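UPF0270 protein PA3463 (Pseudomonas aeruginosa, PDB 1Y0N) is of unknown function but is a small single-chain member of the UPF0270 family, with two helices and a three-stranded antiparallel sheet. Local coordinates at residues 3-7 and 8-12; 34-37 and 38-42; 45-49 and 50-54; 69-73 and 74-78. One frame throughout, in Å; residues are numbered along the deposited sequence.

In the fold
Contacts 1 to 4 follow one another along the chain, each one continuous stretch. Contact 1 leads from strand 3-4 toward helix 12-24; contact 2 is the start of helix 36-48 and contact 3 its end, where the chain enters strand 52-56, their centres about 15 Å apart. Contacts 1 and 3 meet in the sheet, since strands 3-4 and 52-56 are neighbours and Ile5 N lies 3.0 Å from Ile54 O. Contact 4 is the tail after strand 63-67, touching contact 1 through Asp78 and contact 3 through Val71. Contacts 2 and 4, centres about 26 Å apart, lie on opposite sides of the chain's centre. They mark the strand-to-helix connection, both ends of helix 36-48 and the tail.

Contact 1: 3-7 and 8-12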
loop_
_atom_site.group_PDB
_atom_site.type_symbol
_atom_site.label_atom_id
_atom_site.label_comp_id
_atom_site.label_asym_id
_atom_site.label_seq_id
_atom_site.Cartn_x
_atom_site.Cartn_y
_atom_site.Cartn_z
ATOM N N MET A 3 11.066 4.066 0.478
ATOM C CA MET A 3 11.128 3.352 1.749
ATOM C C MET A 3 9.745 2.805 2.114
ATOM O O MET A 3 8.731 3.308 1.653
ATOM C CB MET A 3 11.625 4.284 2.861
ATOM C CG MET A 3 10.512 5.022 3.620
ATOM S SD MET A 3 10.862 6.713 4.186
ATOM C CE MET A 3 10.831 6.488 5.935
ATOM N N LEU A 4 9.720 1.781 2.953
ATOM C CA LEU A 4 8.482 1.275 3.515
ATOM C C LEU A 4 7.989 2.118 4.678
ATOM O O LEU A 4 8.766 2.508 5.531
ATOM C CB LEU A 4 8.664 -0.155 3.985
ATOM C CG LEU A 4 8.920 -1.234 2.943
ATOM C CD1 LEU A 4 9.074 -2.545 3.632
ATOM C CD2 LEU A 4 7.828 -1.306 1.933
ATOM N N ILE A 5 6.687 2.372 4.709
ATOM C CA ILE A 5 6.034 3.021 5.835
ATOM C C ILE A 5 4.803 2.214 6.325
ATOM O O ILE A 5 3.924 1.841 5.510
ATOM C CB ILE A 5 5.656 4.502 5.564
ATOM C CG1 ILE A 5 4.752 4.669 4.359
ATOM C CG2 ILE A 5 6.897 5.345 5.326
ATOM C CD1 ILE A 5 4.513 6.149 4.039
ATOM N N PRO A 6 4.748 1.909 7.631
ATOM C CA PRO A 6 3.628 1.089 8.096
ATOM C C PRO A 6 2.290 1.798 7.844
ATOM O O PRO A 6 2.178 2.990 8.096
ATOM C CB PRO A 6 3.922 0.892 9.599
ATOM C CG PRO A 6 4.871 1.954 9.956
ATOM C CD PRO A 6 5.677 2.238 8.715
ATOM N N HIS A 7 1.284 1.048 7.382
ATOM C CA HIS A 7 -0.043 1.603 7.058
ATOM C C HIS A 7 -0.705 2.369 8.217
ATOM O O HIS A 7 -1.392 3.373 7.992
ATOM C CB HIS A 7 -0.993 0.494 6.524
ATOM C CG HIS A 7 -1.276 -0.602 7.528
ATOM N ND1 HIS A 7 -0.439 -1.683 7.708
ATOM C CD2 HIS A 7 -2.274 -0.754 8.425
ATOM C CE1 HIS A 7 -0.917 -2.461 8.666
ATOM N NE2 HIS A 7 -2.030 -1.918 9.119
ATOM N N ASP A 8 -0.461 1.888 9.442
ATOM C CA ASP A 8 -1.043 2.458 10.672
ATOM C C ASP A 8 -0.402 3.791 11.073
ATOM O O ASP A 8 -0.903 4.493 11.941
ATOM C CB ASP A 8 -0.978 1.459 11.830
ATOM C CG ASP A 8 0.367 0.778 11.959
ATOM O OD1 ASP A 8 0.678 -0.158 11.159
ATOM O OD2 ASP A 8 1.105 1.143 12.894
ATOM N N LEU A 9 0.670 4.152 10.379
ATOM C CA LEU A 9 1.298 5.454 10.570
ATOM C C LEU A 9 0.609 6.482 9.660
ATOM O O LEU A 9 0.785 7.676 9.857
ATOM C CB LEU A 9 2.798 5.346 10.264
ATOM C CG LEU A 9 3.741 6.501 10.610
ATOM C CD1 LEU A 9 3.837 6.620 12.139
ATOM C CD2 LEU A 9 5.109 6.281 9.968
ATOM N N LEU A 10 -0.206 6.022 8.704
ATOM C CA LEU A 10 -0.769 6.906 7.677
ATOM C C LEU A 10 -2.023 7.649 8.077
ATOM O O LEU A 10 -2.891 7.163 8.802
ATOM C CB LEU A 10 -1.009 6.222 6.327
ATOM C CG LEU A 10 0.191 5.933 5.438
ATOM C CD1 LEU A 10 -0.287 5.320 4.169
ATOM C CD2 LEU A 10 1.069 7.148 5.136
ATOM N N GLU A 11 -2.069 8.863 7.571
ATOM C CA GLU A 11 -3.241 9.724 7.657
ATOM C C GLU A 11 -4.416 8.954 7.003
ATOM O O GLU A 11 -4.265 8.414 5.898
ATOM C CB GLU A 11 -2.860 11.022 6.916
ATOM C CG GLU A 11 -3.770 12.195 7.152
ATOM C CD GLU A 11 -4.963 12.135 6.242
ATOM O OE1 GLU A 11 -4.750 12.112 5.013
ATOM O OE2 GLU A 11 -6.090 12.080 6.758
ATOM N N ALA A 12 -5.568 8.865 7.670
ATOM C CA ALA A 12 -6.622 7.932 7.207
ATOM C C ALA A 12 -7.115 8.145 5.774
ATOM O O ALA A 12 -7.334 7.173 5.027
ATOM C CB ALA A 12 -7.804 7.871 8.212
HETATM O O HOH W 1 -3.708 4.672 9.077
#
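Asp8 meets His7 with a carboxylate oxygen over the imidazole: OD1 sits 3.7 Å above the ring plane, over its centre, and the two flat groups stand 81° apart, nearly upright on one another. The histidine torsion explains the approach, since chi1 of 63° tucks CG between the backbone N and the carbonyl carbon and folds the ring back beside the next peptide. Asp8 OD1 also comes 3.7 Å from Pro6 CB, so the same oxygen also touches the proline. His7 ND1 is also hydrogen-bonded to a glycerol, probably from the crystallisation liquor. At Leu9 the backbone closes the first turn, N to Pro6 O at 3.0 Å. Leu9 CB then runs alongside the proline, 4.0 Å from Pro6 CG, both side chains pointing the same way. Leu10 repeats the step, its N donating to His7 O at 3.0 Å with an N-H...O angle of 155°. A water donates to His7 O and to Leu10 O, clasping the end of the turn. The leucine side chain crosses Ile5 at about a right angle, with its CD2 3.8 Å from Ile5 CD1. Glu11 comes next, at the N-cap, and its two carboxylate oxygens accept from the backbone N of Asp13 and Thr14. Two successive bonds from the N of residue i+3 to the O of residue i are the signature of a short 3-10 turn, here joining strand 3-4 to the capped start of helix 12-24.

Contact 2: 34-37 and 38-42; sequences TPLD and VRVER
Leu36 and Arg39 cross at about a right angle, and Leu36 CD1 lies 3.6 Å above one face of the Arg39 guanidinium, offset toward its rim. The arginine gets there by a bend: its chain runs straight through chi2 and then folds at chi3 (-74°), which swings the head back along the helix toward its start. There NE makes a weak hydrogen bond to Thr34 O, 3.2 Å long with an angle of only 121°, while Pro35 O lies at the guanidinium edge. Arg42 takes the contrasting shape, extended from CG to NE. Arg42 and Thr34 come toward each other from opposite directions, and Thr34 CG2 lies 3.8 Å above a face of the Arg42 guanidinium. That methyl is anti to the threonine N, whereas OG1 is anti to the carbonyl carbon and stays 3.9 Å from Arg42 NH1. Beside them Pro35 CG packs against Val38 CG2. Val40 turns CG2 back to Leu36, 4.2 Å from its CG, and both of these residues also touch helix 12-24. Asp37 OD2 and Glu41 OE2 are 4.7 Å apart, so like charges probably repel mildly. Beneath the side chains, Arg39 N bonds to Pro35 O at 3.1 Å and Val40 N to Leu36 O at 2.9 Å. Such i to i+4 bonding, beginning at a proline in the N-cap position, marks the first turn of an alpha helix, here helix 36-48.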
loop_
_atom_site.group_PDB
_atom_site.type_symbol
_atom_site.label_atom_id
_atom_site.label_comp_id
_atom_site.label_asym_id
_atom_site.label_seq_id
_atom_site.Cartn_x
_atom_site.Cartn_y
_atom_site.Cartn_z
ATOM N N THR A 34 -16.923 -7.712 -8.162
ATOM C CA THR A 34 -16.887 -7.395 -6.730
ATOM C C THR A 34 -16.946 -5.877 -6.509
ATOM O O THR A 34 -16.222 -5.151 -7.153
ATOM C CB THR A 34 -15.574 -7.938 -6.136
ATOM O OG1 THR A 34 -15.487 -9.344 -6.400
ATOM C CG2 THR A 34 -15.495 -7.678 -4.664
ATOM N N PRO A 35 -17.810 -5.387 -5.601
ATOM C CA PRO A 35 -17.854 -3.950 -5.330
ATOM C C PRO A 35 -16.520 -3.391 -4.848
ATOM O O PRO A 35 -15.741 -4.119 -4.184
ATOM C CB PRO A 35 -18.865 -3.814 -4.179
ATOM C CG PRO A 35 -19.542 -5.153 -4.010
ATOM C CD PRO A 35 -18.799 -6.171 -4.818
ATOM N N LEU A 36 -16.299 -2.104 -5.116
ATOM C CA LEU A 36 -15.093 -1.379 -4.697
ATOM C C LEU A 36 -14.736 -1.564 -3.238
ATOM O O LEU A 36 -13.572 -1.828 -2.905
ATOM C CB LEU A 36 -15.251 0.121 -4.897
ATOM C CG LEU A 36 -13.947 0.913 -4.772
ATOM C CD1 LEU A 36 -12.836 0.371 -5.741
ATOM C CD2 LEU A 36 -14.191 2.438 -5.055
ATOM N N ASP A 37 -15.724 -1.334 -2.388
ATOM C CA ASP A 37 -15.547 -1.391 -0.975
ATOM C C ASP A 37 -15.081 -2.783 -0.456
ATOM O O ASP A 37 -14.274 -2.841 0.453
ATOM C CB ASP A 37 -16.824 -0.883 -0.270
ATOM C CG ASP A 37 -17.002 -1.469 1.088
ATOM O OD1 ASP A 37 -17.736 -2.500 1.191
ATOM O OD2 ASP A 37 -16.403 -0.935 2.056
ATOM N N VAL A 38 -15.617 -3.860 -1.034
ATOM C CA VAL A 38 -15.175 -5.209 -0.756
ATOM C C VAL A 38 -13.672 -5.410 -1.158
ATOM O O VAL A 38 -12.866 -6.013 -0.430
ATOM C CB VAL A 38 -16.069 -6.238 -1.491
ATOM C CG1 VAL A 38 -15.444 -7.557 -1.525
ATOM C CG2 VAL A 38 -17.493 -6.272 -0.875
ATOM N N ARG A 39 -13.342 -4.952 -2.337
ATOM C CA ARG A 39 -11.963 -5.041 -2.808
ATOM C C ARG A 39 -11.027 -4.254 -1.905
ATOM O O ARG A 39 -9.939 -4.713 -1.623
ATOM C CB ARG A 39 -11.902 -4.570 -4.261
ATOM C CG ARG A 39 -12.377 -5.622 -5.277
ATOM C CD ARG A 39 -12.168 -5.069 -6.686
ATOM N NE ARG A 39 -13.181 -4.055 -6.922
ATOM C CZ ARG A 39 -13.147 -3.097 -7.845
ATOM N NH1 ARG A 39 -12.121 -2.936 -8.669
ATOM N NH2 ARG A 39 -14.172 -2.267 -7.930
ATOM N N VAL A 40 -11.467 -3.076 -1.440
ATOM C CA VAL A 40 -10.697 -2.248 -0.536
ATOM C C VAL A 40 -10.501 -2.997 0.794
ATOM O O VAL A 40 -9.405 -2.975 1.368
ATOM C CB VAL A 40 -11.337 -0.794 -0.337
ATOM C CG1 VAL A 40 -10.701 -0.016 0.844
ATOM C CG2 VAL A 40 -11.215 0.071 -1.659
ATOM N N GLU A 41 -11.571 -3.639 1.298
ATOM C CA GLU A 41 -11.440 -4.371 2.562
ATOM C C GLU A 41 -10.475 -5.569 2.426
ATOM O O GLU A 41 -9.759 -5.876 3.377
ATOM C CB GLU A 41 -12.820 -4.865 3.088
ATOM C CG GLU A 41 -13.654 -3.850 3.764
ATOM C CD GLU A 41 -13.050 -3.369 5.105
ATOM O OE1 GLU A 41 -12.322 -4.129 5.830
ATOM O OE2 GLU A 41 -13.304 -2.189 5.400
ATOM N N ARG A 42 -10.505 -6.236 1.290
ATOM C CA ARG A 42 -9.574 -7.311 1.018
ATOM C C ARG A 42 -8.148 -6.746 1.027
ATOM O O ARG A 42 -7.227 -7.357 1.542
ATOM C CB ARG A 42 -9.796 -7.958 -0.334
ATOM C CG ARG A 42 -11.051 -8.776 -0.511
ATOM C CD ARG A 42 -11.057 -9.326 -1.899
ATOM N NE ARG A 42 -12.253 -10.154 -2.056
ATOM C CZ ARG A 42 -12.779 -10.487 -3.224
ATOM N NH1 ARG A 42 -12.215 -10.052 -4.349
ATOM N NH2 ARG A 42 -13.860 -11.253 -3.280
#

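Contact 3: 45-49 and 50-54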
loop_
_atom_site.group_PDB
_atom_site.type_symbol
_atom_site.label_atom_id
_atom_site.label_comp_id
_atom_site.label_asym_id
_atom_site.label_seq_id
_atom_site.Cartn_x
_atom_site.Cartn_y
_atom_site.Cartn_z
ATOM N N HIS A 45 -6.972 -6.002 4.665
ATOM C CA HIS A 45 -6.580 -7.275 5.309
ATOM C C HIS A 45 -5.160 -7.665 4.869
ATOM O O HIS A 45 -4.348 -8.093 5.693
ATOM C CB HIS A 45 -7.552 -8.365 4.921
ATOM C CG HIS A 45 -7.395 -9.629 5.708
ATOM N ND1 HIS A 45 -7.571 -9.686 7.066
ATOM C CD2 HIS A 45 -7.118 -10.895 5.307
ATOM C CE1 HIS A 45 -7.405 -10.931 7.478
ATOM N NE2 HIS A 45 -7.105 -11.678 6.432
ATOM N N ALA A 46 -4.902 -7.536 3.570
ATOM C CA ALA A 46 -3.590 -7.826 2.967
ATOM C C ALA A 46 -2.529 -6.918 3.634
ATOM O O ALA A 46 -1.423 -7.390 3.967
ATOM C CB ALA A 46 -3.628 -7.612 1.478
ATOM N N LEU A 47 -2.887 -5.637 3.916
ATOM C CA LEU A 47 -1.946 -4.728 4.638
ATOM C C LEU A 47 -1.708 -5.194 6.071
ATOM O O LEU A 47 -0.516 -5.231 6.578
ATOM C CB LEU A 47 -2.485 -3.272 4.683
ATOM C CG LEU A 47 -2.409 -2.449 3.400
ATOM C CD1 LEU A 47 -3.271 -1.225 3.727
ATOM C CD2 LEU A 47 -0.905 -2.095 3.194
ATOM N N ARG A 48 -2.814 -5.581 6.734
ATOM C CA ARG A 48 -2.704 -6.183 8.078
ATOM C C ARG A 48 -1.865 -7.483 8.118
ATOM O O ARG A 48 -1.158 -7.754 9.108
ATOM C CB ARG A 48 -4.077 -6.440 8.750
ATOM C CG ARG A 48 -4.795 -5.103 9.133
ATOM C CD ARG A 48 -6.092 -5.369 9.925
ATOM N NE ARG A 48 -7.032 -6.231 9.200
ATOM C CZ ARG A 48 -8.129 -5.793 8.555
ATOM N NH1 ARG A 48 -8.388 -4.491 8.457
ATOM N NH2 ARG A 48 -8.941 -6.681 7.980
ATOM N N ARG A 49 -1.963 -8.289 7.081
ATOM C CA ARG A 49 -1.163 -9.558 7.021
ATOM C C ARG A 49 0.304 -9.326 6.510
ATOM O O ARG A 49 1.124 -10.272 6.400
ATOM C CB ARG A 49 -1.871 -10.556 6.100
ATOM C CG ARG A 49 -3.256 -11.106 6.612
ATOM C CD ARG A 49 -3.786 -12.062 5.634
ATOM N NE ARG A 49 -2.753 -13.025 5.322
ATOM C CZ ARG A 49 -2.471 -14.132 6.034
ATOM N NH1 ARG A 49 -3.249 -14.514 7.055
ATOM N NH2 ARG A 49 -1.418 -14.858 5.682
ATOM N N GLY A 50 0.618 -8.089 6.184
ATOM C CA GLY A 50 1.898 -7.725 5.561
ATOM C C GLY A 50 2.142 -8.270 4.179
ATOM O O GLY A 50 3.289 -8.265 3.708
ATOM N N GLU A 51 1.078 -8.688 3.488
ATOM C CA GLU A 51 1.199 -9.198 2.118
ATOM C C GLU A 51 1.087 -8.110 1.047
ATOM O O GLU A 51 1.440 -8.348 -0.079
ATOM C CB GLU A 51 0.193 -10.354 1.902
ATOM C CG GLU A 51 0.618 -11.535 2.887
ATOM C CD GLU A 51 -0.416 -12.695 2.998
ATOM O OE1 GLU A 51 -1.637 -12.456 2.689
ATOM O OE2 GLU A 51 0.026 -13.822 3.407
ATOM N N ALA A 52 0.600 -6.920 1.460
ATOM C CA ALA A 52 0.728 -5.621 0.739
ATOM C C ALA A 52 1.446 -4.713 1.697
ATOM O O ALA A 52 1.337 -4.893 2.899
ATOM C CB ALA A 52 -0.695 -5.014 0.395
ATOM N N VAL A 53 2.243 -3.798 1.139
ATOM C CA VAL A 53 3.014 -2.843 1.890
ATOM C C VAL A 53 2.856 -1.476 1.208
ATOM O O VAL A 53 2.256 -1.368 0.094
ATOM C CB VAL A 53 4.556 -3.229 1.954
ATOM C CG1 VAL A 53 4.766 -4.633 2.624
ATOM C CG2 VAL A 53 5.166 -3.211 0.527
ATOM N N ILE A 54 3.350 -0.442 1.892
ATOM C CA ILE A 54 3.327 0.894 1.339
ATOM C C ILE A 54 4.744 1.406 1.178
ATOM O O ILE A 54 5.483 1.454 2.128
ATOM C CB ILE A 54 2.517 1.855 2.214
ATOM C CG1 ILE A 54 1.047 1.356 2.193
ATOM C CG2 ILE A 54 2.614 3.305 1.631
ATOM C CD1 ILE A 54 0.292 1.766 3.330
HETATM O O HOH W 2 1.682 -4.089 5.487
#
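Leu47 supplies the main bump: its CD2 methyl settles into a hollow walled by Ala52 and Ile54. It lies 4.0 Å from Ala52 CB and 3.6 Å from Ala52 O, while Ile54 CD1 closes the far side 4.0 Å from the same methyl. Ala46 CB meets Ala52 from another direction, 4.1 Å from its CB; two small side chains meet here, consistent with the close approach of helix end and strand. Leu65, from strand 63-67, touches Leu47, Ala52 and Ile54 as well, and Leu15 of helix 12-24 touches both Leu47 and Ile54. A water donates to both Leu47 O and Ala52 O, linking helix end and strand. On the outer side Arg49 lies alongside Glu51, pointing the same way. Bent at chi3 (50°), it grips the carboxylate side-on with NE to OE1 and NH2 to OE2, each 2.9 Å. Both oxygens lie near the guanidinium plane but are met from above the carboxylate plane, the two planes being 51° apart. The sharp bend between these flanks is backbone work: Glu51 N reaches back to Ala46 O at 2.9 Å and Gly50 N to Leu47 O at 3.1 Å. Ala46 O takes a second bond from Ala52 N. With phi of 65° at Gly50, this is a Schellman motif, ending helix 36-48 and turning the chain into strand 52-56.

Contact 4: 69-73 and 74-78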
loop_
_atom_site.group_PDB
_atom_site.type_symbol
_atom_site.label_atom_id
_atom_site.label_comp_id
_atom_site.label_asym_id
_atom_site.label_seq_id
_atom_site.Cartn_x
_atom_site.Cartn_y
_atom_site.Cartn_z
ATOM N N SER A 69 5.053 -9.202 -2.963
ATOM C CA SER A 69 5.557 -10.070 -4.040
ATOM C C SER A 69 6.057 -9.309 -5.274
ATOM O O SER A 69 6.897 -9.804 -6.020
ATOM C CB SER A 69 4.512 -11.098 -4.425
ATOM O OG SER A 69 3.430 -10.512 -5.161
ATOM N N GLU A 70 5.570 -8.083 -5.471
ATOM C CA GLU A 70 6.027 -7.217 -6.575
ATOM C C GLU A 70 7.158 -6.230 -6.233
ATOM O O GLU A 70 7.687 -5.499 -7.102
ATOM C CB GLU A 70 4.777 -6.555 -7.195
ATOM C CG GLU A 70 3.805 -7.728 -7.576
ATOM C CD GLU A 70 2.604 -7.260 -8.359
ATOM O OE1 GLU A 70 2.439 -6.040 -8.296
ATOM O OE2 GLU A 70 1.868 -8.100 -9.018
ATOM N N VAL A 71 7.537 -6.231 -4.967
ATOM C CA VAL A 71 8.581 -5.376 -4.473
ATOM C C VAL A 71 9.963 -6.083 -4.570
ATOM O O VAL A 71 10.107 -7.223 -4.119
ATOM C CB VAL A 71 8.281 -4.879 -3.026
ATOM C CG1 VAL A 71 9.283 -3.884 -2.596
ATOM C CG2 VAL A 71 6.880 -4.218 -2.940
ATOM N N PRO A 72 10.969 -5.394 -5.200
ATOM C CA PRO A 72 12.334 -5.883 -5.176
ATOM C C PRO A 72 12.858 -6.123 -3.784
ATOM O O PRO A 72 12.600 -5.317 -2.886
ATOM C CB PRO A 72 13.150 -4.722 -5.813
ATOM C CG PRO A 72 12.169 -4.076 -6.794
ATOM C CD PRO A 72 10.814 -4.188 -6.076
ATOM N N ALA A 73 13.697 -7.159 -3.626
ATOM C CA ALA A 73 14.174 -7.502 -2.280
ATOM C C ALA A 73 14.880 -6.321 -1.622
ATOM O O ALA A 73 14.777 -6.135 -0.414
ATOM C CB ALA A 73 15.086 -8.775 -2.291
ATOM N N GLU A 74 15.631 -5.563 -2.430
ATOM C CA GLU A 74 16.364 -4.388 -1.971
ATOM C C GLU A 74 15.457 -3.373 -1.236
ATOM O O GLU A 74 15.875 -2.758 -0.297
ATOM C CB GLU A 74 17.039 -3.723 -3.184
ATOM C CG GLU A 74 18.128 -2.679 -2.818
ATOM C CD GLU A 74 19.225 -3.271 -1.925
ATOM O OE1 GLU A 74 19.727 -4.381 -2.224
ATOM O OE2 GLU A 74 19.567 -2.643 -0.911
ATOM N N LEU A 75 14.214 -3.263 -1.662
ATOM C CA LEU A 75 13.210 -2.351 -1.061
ATOM C C LEU A 75 12.362 -2.965 0.092
ATOM O O LEU A 75 11.526 -2.273 0.696
ATOM C CB LEU A 75 12.311 -1.808 -2.173
ATOM C CG LEU A 75 13.086 -1.151 -3.322
ATOM C CD1 LEU A 75 12.293 -0.849 -4.586
ATOM C CD2 LEU A 75 13.803 0.112 -2.820
ATOM N N LEU A 76 12.566 -4.251 0.390
ATOM C CA LEU A 76 11.922 -4.918 1.528
ATOM C C LEU A 76 12.887 -5.115 2.721
ATOM O O LEU A 76 12.454 -5.446 3.841
ATOM C CB LEU A 76 11.304 -6.260 1.120
ATOM C CG LEU A 76 10.246 -6.292 0.030
ATOM C CD1 LEU A 76 10.056 -7.731 -0.383
ATOM C CD2 LEU A 76 8.936 -5.712 0.564
ATOM N N ARG A 77 14.179 -4.895 2.441
ATOM C CA ARG A 77 15.281 -4.717 3.425
ATOM C C ARG A 77 15.286 -3.299 3.961
ATOM O O ARG A 77 15.729 -2.384 3.256
ATOM C CB ARG A 77 16.634 -4.958 2.733
ATOM C CG ARG A 77 16.990 -6.416 2.571
ATOM C CD ARG A 77 17.639 -7.034 3.845
ATOM N NE ARG A 77 16.674 -7.743 4.700
ATOM C CZ ARG A 77 16.985 -8.749 5.523
ATOM N NH1 ARG A 77 18.238 -9.193 5.599
ATOM N NH2 ARG A 77 16.040 -9.330 6.254
ATOM N N ASP A 78 14.825 -3.124 5.206
ATOM C CA ASP A 78 14.233 -1.846 5.638
ATOM C C ASP A 78 13.285 -2.078 6.841
ATOM O O ASP A 78 12.057 -2.257 6.681
ATOM C CB ASP A 78 13.430 -1.230 4.465
ATOM C CG ASP A 78 13.175 0.283 4.629
ATOM O OD1 ASP A 78 14.121 1.104 4.467
ATOM O OD2 ASP A 78 12.011 0.642 4.890
#
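Leu76 crosses Val71 at a slant. Its CB starts beside the turn, 3.8 Å from Ala73 O. With chi1 at -59°, CG stands anti to the leucine's carbonyl carbon and is carried back over the preceding residues, where it meets Val71 CG1 at 3.7 Å. From there the branches divide: CD1 approaches the backbone, 3.8 Å from Val71 O, whereas CD2 stays with the valine side chain, 3.7 Å from Val71 CG1 and about as near to its CB. The valine thus faces one branch with carbon and the other with its carbonyl oxygen. The backbone here forms successive i to i+3 turns in the C-terminal tail after strand 63-67. Leu75 N donates to Pro72 O, opening the series, and Leu76 N to Ala73 O at 3.0 Å. Ala73 O also accepts from Arg77 N at 3.2 Å, adding an i to i+4 bond, the two donors arriving differently: Arg77 N lies nearly along the carbonyl axis (C=O...N angle 164°), whereas Leu76 N sits well above the carbonyl plane. Leu75 runs beside Pro72 in the same direction, its CD1 3.9 Å from Pro72 CG, while its CB touches the same Val71 methyl that Leu76 covers. The other Val71 methyl, CG2, packs on Val53 of the sheet, and at the chain end Asp78 OD2 accepts a hydrogen bond from Leu4 N.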